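Local atomic coordinates of ribosomal RNA small subunit methyltransferase E (Neisseria gonorrhoeae, PDB entry 5VM8), a protein that probably methylates N3 of a uridine in 16S ribosomal RNA, using S-adenosyl methionine as methyl donor, through a knotted SPOUT-type catalytic domain. Residues 95-98 against 99-103; 139-142 against 143-147. One frame throughout, in Å; residues are numbered along the deposited sequence.

Contact 1: residues 95-98 against 99-103; sequences DRMD and FTLQK
Helix 94-106 links strands 85-90 and 111-116 of the parallel sheet, and in the two turns from Asp95 to Gln102 Thr100 folds its hydroxyl back onto the carbonyl of Arg96. Thr100 OG1 lies beside its own backbone N (chi1 -67°) and donates to Arg96 O at 2.7 Å. Thr100 N also reaches Arg96 O, at 3.1 Å, and the two donors come from opposite faces of the carbonyl plane. Thr100 is buried, its side chain against Leu87 and Gln89 of strand 85-90, and the backbone oxygen gives its hydroxyl an internal partner. One residue further on, on a neighbouring face, Leu101 CD1 packs against Met97, equally close to Met97 CG and Met97 CE at 4.0 Å; the bend at chi2 of Met97 (64°) brings CE round. Both side chains run on to Trp136 of helix 128-147. On the outer face Asp95 and Phe99 lie alongside each other and point the same way. The carboxylate and ring planes are 39° apart, with Asp95 OD2 3.9 Å from Phe99 CE2, a loose contact rather than a stack. Asp98 turns its carboxylate away to a salt bridge with Arg135, while Arg96 donates through NH2 to the carbonyl of Arg229. Buried on one side and open on another, this is an amphipathic helix of a beta-alpha-beta crossover in the SPOUT methyltransferase domain.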
loop_
_atom_site.group_PDB
_atom_site.type_symbol
_atom_site.label_atom_id
_atom_site.label_comp_id
_atom_site.label_asym_id
_atom_site.label_seq_id
_atom_site.Cartn_x
_atom_site.Cartn_y
_atom_site.Cartn_z
ATOM N N ASP A 95 10.262 9.622 7.272
ATOM C CA ASP A 95 10.726 9.058 6.005
ATOM C C ASP A 95 10.689 7.550 6.017
ATOM O O ASP A 95 10.371 6.925 5.000
ATOM C CB ASP A 95 12.147 9.527 5.684
ATOM C CG ASP A 95 12.166 10.786 4.882
ATOM O OD1 ASP A 95 11.076 11.370 4.714
ATOM O OD2 ASP A 95 13.257 11.190 4.409
ATOM N N ARG A 96 11.010 6.937 7.150
ATOM C CA ARG A 96 11.056 5.485 7.149
ATOM C C ARG A 96 9.671 4.899 6.883
ATOM O O ARG A 96 9.520 3.968 6.088
ATOM C CB ARG A 96 11.607 5.002 8.481
ATOM C CG ARG A 96 11.720 3.510 8.568
ATOM C CD ARG A 96 12.403 3.164 9.866
ATOM N NE ARG A 96 12.614 1.738 9.991
ATOM C CZ ARG A 96 13.806 1.196 10.194
ATOM N NH1 ARG A 96 14.869 1.980 10.293
ATOM N NH2 ARG A 96 13.926 -0.117 10.315
ATOM N N MET A 97 8.647 5.490 7.488
ATOM C CA MET A 97 7.278 5.066 7.264
ATOM C C MET A 97 6.793 5.437 5.865
ATOM O O MET A 97 6.158 4.627 5.179
ATOM C CB MET A 97 6.401 5.734 8.321
ATOM C CG MET A 97 5.013 5.178 8.456
ATOM S SD MET A 97 5.087 3.500 9.015
ATOM C CE MET A 97 3.380 3.050 8.830
ATOM N N ASP A 98 7.032 6.690 5.459
ATOM C CA ASP A 98 6.543 7.193 4.175
ATOM C C ASP A 98 7.127 6.400 3.006
ATOM O O ASP A 98 6.406 6.037 2.074
ATOM C CB ASP A 98 6.876 8.687 4.052
ATOM C CG ASP A 98 6.156 9.570 5.113
ATOM O OD1 ASP A 98 5.314 9.077 5.897
ATOM O OD2 ASP A 98 6.484 10.775 5.189
ATOM N N PHE A 99 8.449 6.161 3.020
ATOM C CA PHE A 99 9.081 5.348 1.984
ATOM C C PHE A 99 8.564 3.919 2.018
ATOM O O PHE A 99 8.317 3.315 0.967
ATOM C CB PHE A 99 10.603 5.368 2.129
ATOM C CG PHE A 99 11.224 6.666 1.709
ATOM C CD1 PHE A 99 10.600 7.470 0.779
ATOM C CD2 PHE A 99 12.429 7.085 2.251
ATOM C CE1 PHE A 99 11.172 8.680 0.388
ATOM C CE2 PHE A 99 13.004 8.288 1.874
ATOM C CZ PHE A 99 12.374 9.088 0.942
ATOM N N THR A 100 8.400 3.355 3.219
ATOM C CA THR A 100 7.853 2.015 3.293
ATOM C C THR A 100 6.492 1.981 2.609
ATOM O O THR A 100 6.253 1.158 1.723
ATOM C CB THR A 100 7.759 1.546 4.756
ATOM O OG1 THR A 100 9.075 1.385 5.306
ATOM C CG2 THR A 100 7.061 0.218 4.823
ATOM N N LEU A 101 5.634 2.945 2.931
ATOM C CA LEU A 101 4.286 2.953 2.382
ATOM C C LEU A 101 4.311 3.180 0.874
ATOM O O LEU A 101 3.598 2.507 0.121
ATOM C CB LEU A 101 3.444 4.013 3.095
ATOM C CG LEU A 101 3.010 3.607 4.514
ATOM C CD1 LEU A 101 2.532 4.793 5.333
ATOM C CD2 LEU A 101 1.889 2.564 4.449
ATOM N N GLN A 102 5.108 4.143 0.414
ATOM C CA GLN A 102 5.119 4.462 -1.009
ATOM C C GLN A 102 5.696 3.319 -1.845
ATOM O O GLN A 102 5.087 2.896 -2.833
ATOM C CB GLN A 102 5.908 5.740 -1.257
ATOM C CG GLN A 102 6.043 6.066 -2.758
ATOM C CD GLN A 102 6.865 7.314 -2.987
ATOM O OE1 GLN A 102 8.095 7.270 -3.007
ATOM N NE2 GLN A 102 6.192 8.436 -3.126
ATOM N N LYS A 103 6.876 2.802 -1.467
ATOM C CA LYS A 103 7.536 1.824 -2.328
ATOM C C LYS A 103 6.837 0.475 -2.277
ATOM O O LYS A 103 6.826 -0.252 -3.276
ATOM C CB LYS A 103 9.015 1.680 -1.963
ATOM C CG LYS A 103 9.920 2.702 -2.662
ATOM C CD LYS A 103 9.502 4.113 -2.297
ATOM C CE LYS A 103 10.384 5.156 -2.896
ATOM N NZ LYS A 103 9.864 5.491 -4.263
#

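Contact 2: residues 139-142 against 143-147; sequences IVIS and ACEQS
Ala143 opens the 143-147 part of helix 128-147, its N bound to Ile139 O at 3.0 Å. The methyl of Ala143 is equally close to two carbonyl oxygens, CB being 3.6 Å from both Ile139 O and Val140 O, and it also touches Val105 of helix 94-106. Cys144 follows, with its N on Val140 O. Its sulfur lies beside the backbone N (chi1 -68°), turned back along the helix, where Cys144 SG comes within 4.5 Å of Val140 CG1; Pro153 adjoins both residues. Glu145 then bonds through N to Ile141 O. Its side chain leaves beside its own N and runs out extended from CG, obliquely past Ile141. Glu145 OE2 stands 4.2 Å from Ile141 CG2, and Glu145 CG 3.4 Å from Ile141 O. The carboxylate itself works away from the helix: OE2 accepts from Tyr13 N and OE1 from His33 NE2. Gln146 repeats the backbone pattern on Ser142 O, while its side chain bends off toward Glu106. Ser147, the last helical residue, gives both N and OG to Ala143 O, at 2.9 and 2.8 Å and from opposite faces of the carbonyl plane. The chemistry thus divides: small apolar groups settle the helix against its neighbours, and Glu145, gripped through both carboxylate oxygens, ties the end of the helix to the N-terminal part of the chain.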
loop_
_atom_site.group_PDB
_atom_site.type_symbol
_atom_site.label_atom_id
_atom_site.label_comp_id
_atom_site.label_asym_id
_atom_site.label_seq_id
_atom_site.Cartn_x
_atom_site.Cartn_y
_atom_site.Cartn_z
ATOM N N ILE A 139 -0.570 9.087 0.726
ATOM C CA ILE A 139 0.671 8.637 0.093
ATOM C C ILE A 139 0.419 7.389 -0.749
ATOM O O ILE A 139 0.926 7.261 -1.868
ATOM C CB ILE A 139 1.773 8.402 1.137
ATOM C CG1 ILE A 139 2.264 9.720 1.718
ATOM C CG2 ILE A 139 2.943 7.609 0.541
ATOM C CD1 ILE A 139 3.024 9.528 3.036
ATOM N N VAL A 140 -0.393 6.469 -0.238
ATOM C CA VAL A 140 -0.733 5.264 -0.986
ATOM C C VAL A 140 -1.478 5.616 -2.274
ATOM O O VAL A 140 -1.229 5.037 -3.337
ATOM C CB VAL A 140 -1.538 4.308 -0.086
ATOM C CG1 VAL A 140 -2.263 3.242 -0.917
ATOM C CG2 VAL A 140 -0.608 3.667 0.958
ATOM N N ILE A 141 -2.426 6.547 -2.192
ATOM C CA ILE A 141 -3.215 6.912 -3.361
ATOM C C ILE A 141 -2.320 7.506 -4.440
ATOM O O ILE A 141 -2.429 7.168 -5.632
ATOM C CB ILE A 141 -4.326 7.884 -2.934
ATOM C CG1 ILE A 141 -5.415 7.116 -2.187
ATOM C CG2 ILE A 141 -4.875 8.672 -4.135
ATOM C CD1 ILE A 141 -6.339 8.004 -1.377
ATOM N N SER A 142 -1.417 8.399 -4.035
ATOM C CA SER A 142 -0.492 9.006 -4.982
ATOM C C SER A 142 0.387 7.954 -5.645
ATOM O O SER A 142 0.652 8.030 -6.853
ATOM C CB SER A 142 0.367 10.042 -4.268
ATOM O OG SER A 142 -0.410 11.190 -3.996
ATOM N N ALA A 143 0.828 6.958 -4.872
ATOM C CA ALA A 143 1.687 5.919 -5.422
ATOM C C ALA A 143 0.936 5.075 -6.428
ATOM O O ALA A 143 1.532 4.603 -7.401
ATOM C CB ALA A 143 2.261 5.038 -4.302
ATOM N N CYS A 144 -0.377 4.922 -6.241
ATOM C CA CYS A 144 -1.179 4.235 -7.243
ATOM C C CYS A 144 -1.316 5.073 -8.509
ATOM O O CYS A 144 -1.252 4.542 -9.628
ATOM C CB CYS A 144 -2.551 3.883 -6.672
ATOM S SG CYS A 144 -2.465 2.625 -5.364
ATOM N N GLU A 145 -1.510 6.379 -8.347
ATOM C CA GLU A 145 -1.584 7.269 -9.499
ATOM C C GLU A 145 -0.305 7.217 -10.333
ATOM O O GLU A 145 -0.365 7.232 -11.571
ATOM C CB GLU A 145 -1.901 8.696 -9.042
ATOM C CG GLU A 145 -3.309 8.884 -8.457
ATOM C CD GLU A 145 -3.569 10.301 -7.916
ATOM O OE1 GLU A 145 -2.600 11.040 -7.634
ATOM O OE2 GLU A 145 -4.751 10.681 -7.770
ATOM N N GLN A 146 0.857 7.152 -9.673
ATOM C CA GLN A 146 2.143 7.154 -10.371
ATOM C C GLN A 146 2.494 5.785 -10.973
ATOM O O GLN A 146 2.953 5.697 -12.117
ATOM C CB GLN A 146 3.244 7.594 -9.394
ATOM C CG GLN A 146 4.686 7.442 -9.905
ATOM C CD GLN A 146 5.260 6.031 -9.704
ATOM O OE1 GLN A 146 5.008 5.388 -8.689
ATOM N NE2 GLN A 146 6.013 5.542 -10.698
ATOM N N SER A 147 2.344 4.713 -10.195
ATOM C CA SER A 147 2.779 3.397 -10.640
ATOM C C SER A 147 1.776 2.741 -11.572
ATOM O O SER A 147 2.057 1.667 -12.116
ATOM C CB SER A 147 2.989 2.488 -9.435
ATOM O OG SER A 147 1.727 2.219 -8.860
#

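Both contacts are short helical stretches of about two and a half turns, partly buried, and they lie side by side on helices 94-106 and 128-147 with centres about 12 Å apart. They meet where Gln102 CB packs 3.9 Å from Ile139 CG2 and where the Ala143 methyl approaches the backbone of Gln102. Contact 1 sits inside a beta-alpha-beta unit, its buried residues against the parallel sheet and helix 128-147, and its charged groups find partners within the methyltransferase domain. Contact 2 packs instead on helix 94-106 and the loop around Pro153, and its carboxylate reaches across to the N-terminal part. The one serves the inside of the domain, the other also its junction with the rest of the chain.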